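PDB 5BN3: NEQ263 from Nanoarchaeum equitans Kin4-M, which probably binds ATP as one of the two subunit types, NeqA and NeqB, of an unusual archaeal ATP synthase core complex. Local coordinates for residues Ala131-Pro136 / Gln302-Gln307; Glu141-Gln146 / Asn313-Ile318. One frame throughout, in Å; residues are numbered along the deposited sequence.

Contact 1 of 2, residues Ala131-Pro136 / Gln302-Gln307; sequences AIFSPP and QYVLSQ. With SO4 (sulfate ion), chain X.
The most telling feature of this pairing is a glutamine used as a hydrocarbon: Q302 lays its aliphatic stem over one face of the F133 ring, with CB 4.1 Å from the ring centroid and only 7° off the normal. Its chi1 (67°) sets CG between the backbone N and the carbonyl carbon, 4.0 Å from CE2 of F133; the bend at chi2 then turns the amide away, where NE2 bonds to the carbonyl of K322. The contact is diagonal, since the bridge partner of F133 is V304 and that of Q302 is A131. With an alanine at F133, the Q302 stem would probably lose its platform and a gap would open toward P292 and T295 of helix 290-296. Beneath this, the strands run parallel: Y303 N donates to A131 O (2.8 Å), F133 N to Y303 O (2.9 Å) and L305 N to F133 O (3.0 Å). Past the strands, P135 CD packs at 3.9 Å on CB of L305, while S306 OG caps helix 307-311 through L309 N and gives a hydrogen bond (2.7 Å) to O1 of a sulfate ion, probably from the crystallisation liquor. Strand 131-134 is flanked by 301-304 and 273-281 and leads through a proline-rich turn into helix 140-151, the order of elements of the P-loop NTPase fold, although this connection lacks the classical P-loop signature.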
loop_
_atom_site.group_PDB
_atom_site.type_symbol
_atom_site.label_atom_id
_atom_site.label_comp_id
_atom_site.label_asym_id
_atom_site.label_seq_id
_atom_site.Cartn_x
_atom_site.Cartn_y
_atom_site.Cartn_z
ATOM N N ALA B 131 13.521 23.891 10.320
ATOM C CA ALA B 131 12.183 23.938 9.745
ATOM C C ALA B 131 11.088 24.022 10.800
ATOM O O ALA B 131 11.292 23.655 11.955
ATOM C CB ALA B 131 11.956 22.735 8.856
ATOM N N ILE B 132 9.923 24.515 10.392
ATOM C CA ILE B 132 8.719 24.392 11.201
ATOM C C ILE B 132 7.782 23.411 10.495
ATOM O O ILE B 132 7.413 23.627 9.338
ATOM C CB ILE B 132 8.010 25.752 11.385
ATOM C CG1 ILE B 132 8.932 26.752 12.092
ATOM C CG2 ILE B 132 6.720 25.585 12.182
ATOM C CD1 ILE B 132 8.364 28.157 12.162
ATOM N N PHE B 133 7.426 22.325 11.178
ATOM C CA PHE B 133 6.486 21.344 10.641
ATOM C C PHE B 133 5.142 21.590 11.303
ATOM O O PHE B 133 5.065 21.672 12.530
ATOM C CB PHE B 133 6.915 19.909 10.982
ATOM C CG PHE B 133 8.162 19.438 10.276
ATOM C CD1 PHE B 133 8.836 20.250 9.376
ATOM C CD2 PHE B 133 8.650 18.160 10.511
ATOM C CE1 PHE B 133 9.985 19.798 8.735
ATOM C CE2 PHE B 133 9.792 17.703 9.875
ATOM C CZ PHE B 133 10.461 18.525 8.986
ATOM N N SER B 134 4.080 21.690 10.513
ATOM C CA SER B 134 2.756 21.920 11.086
ATOM C C SER B 134 1.672 21.044 10.472
ATOM O O SER B 134 1.671 20.799 9.266
ATOM C CB SER B 134 2.356 23.396 10.967
ATOM O OG SER B 134 1.035 23.607 11.444
ATOM N N PRO B 135 0.747 20.563 11.315
ATOM C CA PRO B 135 -0.502 19.980 10.818
ATOM C C PRO B 135 -1.285 21.077 10.114
ATOM O O PRO B 135 -1.078 22.253 10.429
ATOM C CB PRO B 135 -1.240 19.579 12.102
ATOM C CG PRO B 135 -0.174 19.472 13.153
ATOM C CD PRO B 135 0.855 20.497 12.785
ATOM N N PRO B 136 -2.159 20.715 9.164
ATOM C CA PRO B 136 -3.002 21.739 8.537
ATOM C C PRO B 136 -3.823 22.492 9.583
ATOM O O PRO B 136 -4.316 21.871 10.527
ATOM C CB PRO B 136 -3.938 20.918 7.648
ATOM C CG PRO B 136 -3.157 19.693 7.319
ATOM C CD PRO B 136 -2.349 19.387 8.554
ATOM N N GLN B 302 13.986 20.739 13.716
ATOM C CA GLN B 302 12.663 21.214 13.346
ATOM C C GLN B 302 11.829 21.535 14.576
ATOM O O GLN B 302 11.977 20.900 15.622
ATOM C CB GLN B 302 11.942 20.174 12.477
ATOM C CG GLN B 302 11.581 18.872 13.200
ATOM C CD GLN B 302 12.767 17.953 13.408
ATOM O OE1 GLN B 302 13.664 17.878 12.567
ATOM N NE2 GLN B 302 12.776 17.242 14.535
ATOM N N TYR B 303 10.960 22.532 14.448
ATOM C CA TYR B 303 9.960 22.802 15.472
ATOM C C TYR B 303 8.629 22.196 15.028
ATOM O O TYR B 303 8.042 22.621 14.032
ATOM C CB TYR B 303 9.818 24.307 15.711
ATOM C CG TYR B 303 11.117 24.990 16.085
ATOM C CD1 TYR B 303 11.827 24.602 17.212
ATOM C CD2 TYR B 303 11.626 26.029 15.318
ATOM C CE1 TYR B 303 13.012 25.223 17.561
ATOM C CE2 TYR B 303 12.812 26.658 15.662
ATOM C CZ TYR B 303 13.497 26.249 16.785
ATOM O OH TYR B 303 14.678 26.861 17.135
ATOM N N VAL B 304 8.162 21.196 15.766
ATOM C CA VAL B 304 6.963 20.463 15.379
ATOM C C VAL B 304 5.748 20.934 16.165
ATOM O O VAL B 304 5.765 20.946 17.397
ATOM C CB VAL B 304 7.155 18.948 15.581
ATOM C CG1 VAL B 304 5.888 18.190 15.202
ATOM C CG2 VAL B 304 8.336 18.458 14.762
ATOM N N LEU B 305 4.695 21.325 15.452
ATOM C CA LEU B 305 3.471 21.786 16.102
ATOM C C LEU B 305 2.530 20.621 16.402
ATOM O O LEU B 305 2.490 19.634 15.663
ATOM C CB LEU B 305 2.770 22.856 15.259
ATOM C CG LEU B 305 3.093 24.317 15.594
ATOM C CD1 LEU B 305 4.540 24.493 16.001
ATOM C CD2 LEU B 305 2.762 25.236 14.426
ATOM N N SER B 306 1.776 20.739 17.493
ATOM C CA SER B 306 0.968 19.631 18.002
ATOM C C SER B 306 -0.529 19.938 17.998
ATOM O O SER B 306 -0.970 20.944 18.559
ATOM C CB SER B 306 1.429 19.266 19.420
ATOM O OG SER B 306 0.484 18.440 20.079
ATOM N N GLN B 307 -1.302 19.062 17.362
ATOM C CA GLN B 307 -2.756 19.184 17.327
ATOM C C GLN B 307 -3.330 19.099 18.738
ATOM O O GLN B 307 -4.287 19.797 19.073
ATOM C CB GLN B 307 -3.346 18.064 16.465
ATOM C CG GLN B 307 -4.220 18.535 15.316
ATOM C CD GLN B 307 -4.519 17.424 14.327
ATOM O OE1 GLN B 307 -4.722 16.270 14.712
ATOM N NE2 GLN B 307 -4.532 17.762 13.043
HETATM S S SO4 X . -0.262 15.090 18.787
HETATM O O1 SO4 X . 0.783 15.883 19.418
HETATM O O2 SO4 X . -0.575 13.946 19.635
HETATM O O3 SO4 X . 0.193 14.645 17.475
HETATM O O4 SO4 X . -1.450 15.914 18.611
#

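Contact 2 of 2, residues Glu141-Gln146 / Asn313-Ile318; sequences ERLALQ and NIYPPI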
loop_
_atom_site.group_PDB
_atom_site.type_symbol
_atom_site.label_atom_id
_atom_site.label_comp_id
_atom_site.label_asym_id
_atom_site.label_seq_id
_atom_site.Cartn_x
_atom_site.Cartn_y
_atom_site.Cartn_z
ATOM N N GLU B 141 2.159 30.227 10.888
ATOM C CA GLU B 141 2.488 31.562 10.401
ATOM C C GLU B 141 2.750 32.531 11.547
ATOM O O GLU B 141 3.711 33.301 11.505
ATOM C CB GLU B 141 1.374 32.099 9.496
ATOM C CG GLU B 141 1.067 31.231 8.283
ATOM C CD GLU B 141 0.068 30.129 8.585
ATOM O OE1 GLU B 141 -0.412 30.049 9.737
ATOM O OE2 GLU B 141 -0.240 29.338 7.668
ATOM N N ARG B 142 1.898 32.497 12.568
ATOM C CA ARG B 142 2.099 33.325 13.755
ATOM C C ARG B 142 3.433 33.025 14.426
ATOM O O ARG B 142 4.126 33.936 14.871
ATOM C CB ARG B 142 0.951 33.140 14.756
ATOM C CG ARG B 142 -0.375 33.713 14.284
ATOM C CD ARG B 142 -1.159 34.351 15.426
ATOM N NE ARG B 142 -1.633 33.374 16.402
ATOM C CZ ARG B 142 -2.796 32.733 16.317
ATOM N NH1 ARG B 142 -3.609 32.956 15.293
ATOM N NH2 ARG B 142 -3.145 31.866 17.256
ATOM N N LEU B 143 3.797 31.746 14.490
ATOM C CA LEU B 143 5.056 31.347 15.117
ATOM C C LEU B 143 6.260 31.913 14.372
ATOM O O LEU B 143 7.194 32.419 14.988
ATOM C CB LEU B 143 5.160 29.821 15.202
ATOM C CG LEU B 143 6.461 29.305 15.826
ATOM C CD1 LEU B 143 6.617 29.829 17.246
ATOM C CD2 LEU B 143 6.525 27.789 15.811
ATOM N N ALA B 144 6.230 31.831 13.045
ATOM C CA ALA B 144 7.326 32.340 12.225
ATOM C C ALA B 144 7.475 33.848 12.371
ATOM O O ALA B 144 8.590 34.368 12.427
ATOM C CB ALA B 144 7.094 31.987 10.778
ATOM N N LEU B 145 6.342 34.543 12.412
ATOM C CA LEU B 145 6.324 35.995 12.548
ATOM C C LEU B 145 6.821 36.445 13.916
ATOM O O LEU B 145 7.530 37.444 14.026
ATOM C CB LEU B 145 4.915 36.539 12.296
ATOM C CG LEU B 145 4.458 36.533 10.837
ATOM C CD1 LEU B 145 3.014 36.986 10.709
ATOM C CD2 LEU B 145 5.365 37.433 10.032
ATOM N N GLN B 146 6.446 35.709 14.959
ATOM C CA GLN B 146 6.904 36.028 16.309
ATOM C C GLN B 146 8.414 35.817 16.427
ATOM O O GLN B 146 9.103 36.567 17.121
ATOM C CB GLN B 146 6.149 35.193 17.355
ATOM C CG GLN B 146 6.498 35.560 18.795
ATOM C CD GLN B 146 5.604 34.882 19.817
ATOM O OE1 GLN B 146 4.759 34.058 19.472
ATOM N NE2 GLN B 146 5.789 35.232 21.088
ATOM N N ASN B 313 -5.920 24.742 23.706
ATOM C CA ASN B 313 -5.756 26.196 23.647
ATOM C C ASN B 313 -4.360 26.642 24.085
ATOM O O ASN B 313 -4.206 27.652 24.774
ATOM C CB ASN B 313 -6.840 26.908 24.469
ATOM C CG ASN B 313 -7.040 28.353 24.054
ATOM O OD1 ASN B 313 -6.873 28.709 22.887
ATOM N ND2 ASN B 313 -7.401 29.195 25.015
ATOM N N ILE B 314 -3.345 25.885 23.679
ATOM C CA ILE B 314 -1.962 26.257 23.956
ATOM C C ILE B 314 -1.311 26.853 22.710
ATOM O O ILE B 314 -1.158 26.167 21.699
ATOM C CB ILE B 314 -1.118 25.045 24.410
ATOM C CG1 ILE B 314 -1.750 24.363 25.627
ATOM C CG2 ILE B 314 0.314 25.474 24.708
ATOM C CD1 ILE B 314 -1.852 25.246 26.847
ATOM N N TYR B 315 -0.957 28.136 22.779
ATOM C CA TYR B 315 -0.063 28.742 21.795
ATOM C C TYR B 315 1.224 29.158 22.498
ATOM O O TYR B 315 1.182 29.723 23.591
ATOM C CB TYR B 315 -0.693 29.958 21.091
ATOM C CG TYR B 315 0.294 30.662 20.177
ATOM C CD1 TYR B 315 1.104 31.689 20.651
ATOM C CD2 TYR B 315 0.440 30.277 18.850
ATOM C CE1 TYR B 315 2.022 32.312 19.833
ATOM C CE2 TYR B 315 1.355 30.901 18.023
ATOM C CZ TYR B 315 2.142 31.918 18.518
ATOM O OH TYR B 315 3.055 32.541 17.697
ATOM N N PRO B 316 2.378 28.880 21.876
ATOM C CA PRO B 316 2.497 28.127 20.623
ATOM C C PRO B 316 2.472 26.625 20.877
ATOM O O PRO B 316 3.076 26.163 21.845
ATOM C CB PRO B 316 3.864 28.556 20.090
ATOM C CG PRO B 316 4.650 28.881 21.321
ATOM C CD PRO B 316 3.670 29.443 22.313
ATOM N N PRO B 317 1.783 25.867 20.012
ATOM C CA PRO B 317 1.564 24.436 20.250
ATOM C C PRO B 317 2.769 23.579 19.871
ATOM O O PRO B 317 2.634 22.648 19.073
ATOM C CB PRO B 317 0.379 24.121 19.337
ATOM C CG PRO B 317 0.560 25.059 18.182
ATOM C CD PRO B 317 1.157 26.321 18.754
ATOM N N ILE B 318 3.922 23.874 20.462
ATOM C CA ILE B 318 5.161 23.168 20.145
ATOM C C ILE B 318 5.341 21.870 20.937
ATOM O O ILE B 318 5.330 21.874 22.171
ATOM C CB ILE B 318 6.388 24.080 20.376
ATOM C CG1 ILE B 318 6.387 25.227 19.363
ATOM C CG2 ILE B 318 7.678 23.290 20.268
ATOM C CD1 ILE B 318 7.553 26.185 19.516
#
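Y315 OH donates to Q146 OE1 at 2.9 Å, and this bond illustrates how a loop tyrosine can be anchored on a helix flank. The hydroxyl lies in the carbonyl plane of the amide, with a C=O...donor angle of 158°, and amide and ring are nearly coplanar, so OE1 meets the phenol at its edge. Q146 reaches this point because its CG is anti to the backbone N (chi1 -175°) and the chain stays extended beyond; its NE2 adds weak hydrogen bonds to the carbonyls of D387 and E390, which together with the tyrosine should limit rotation of the amide. The two faces of the Y315 ring have different company. Over one, P316 folds back across the cis peptide bond that joins the pair, its CB 3.9 Å above the ring plane and over the centre. On the opposite face lies NE of R142, but its CZ stays 5.2 Å from the ring centroid, a weak cation-pi attraction at most; the firmer touch of R142 is its CB, 4.0 Å from Y315 CE2. Beside the tyrosine the contact becomes apolar: the two branches of L143 divide their work, CD1 meeting P316 CB and CD2 meeting I318 CD1, both at 4.2 Å. Helix 140-151 thus carries the 313-318 loop on one flank while E141 and L145 pack on helix 166-178, Y388 leans on both Q146 and Y315, and helix 116-119 covers P316 and I318.

In the fold
Both contacts are largely buried and share one continuous unit: strand 131-134 of contact 1 leads into helix 140-151 of contact 2, and their partner segments are likewise joined in sequence through helix 307-311. Contact 1, inside the central sheet, relies on regular backbone hydrogen bonds, whereas contact 2 joins a helix to an irregular loop mainly through side chains, without a backbone hydrogen bond between segments, and its R142 and Y315 remain partly exposed. At the seam, L305 CD1 packs 3.9 Å from L143 CD2, and S306 N lies 2.6 Å from P317 O, a probable hydrogen bond. Alpha chains reach both, by packing at contact 1 and, at contact 2, through K425 of a neighbouring alpha chain, salt-bridged to E141.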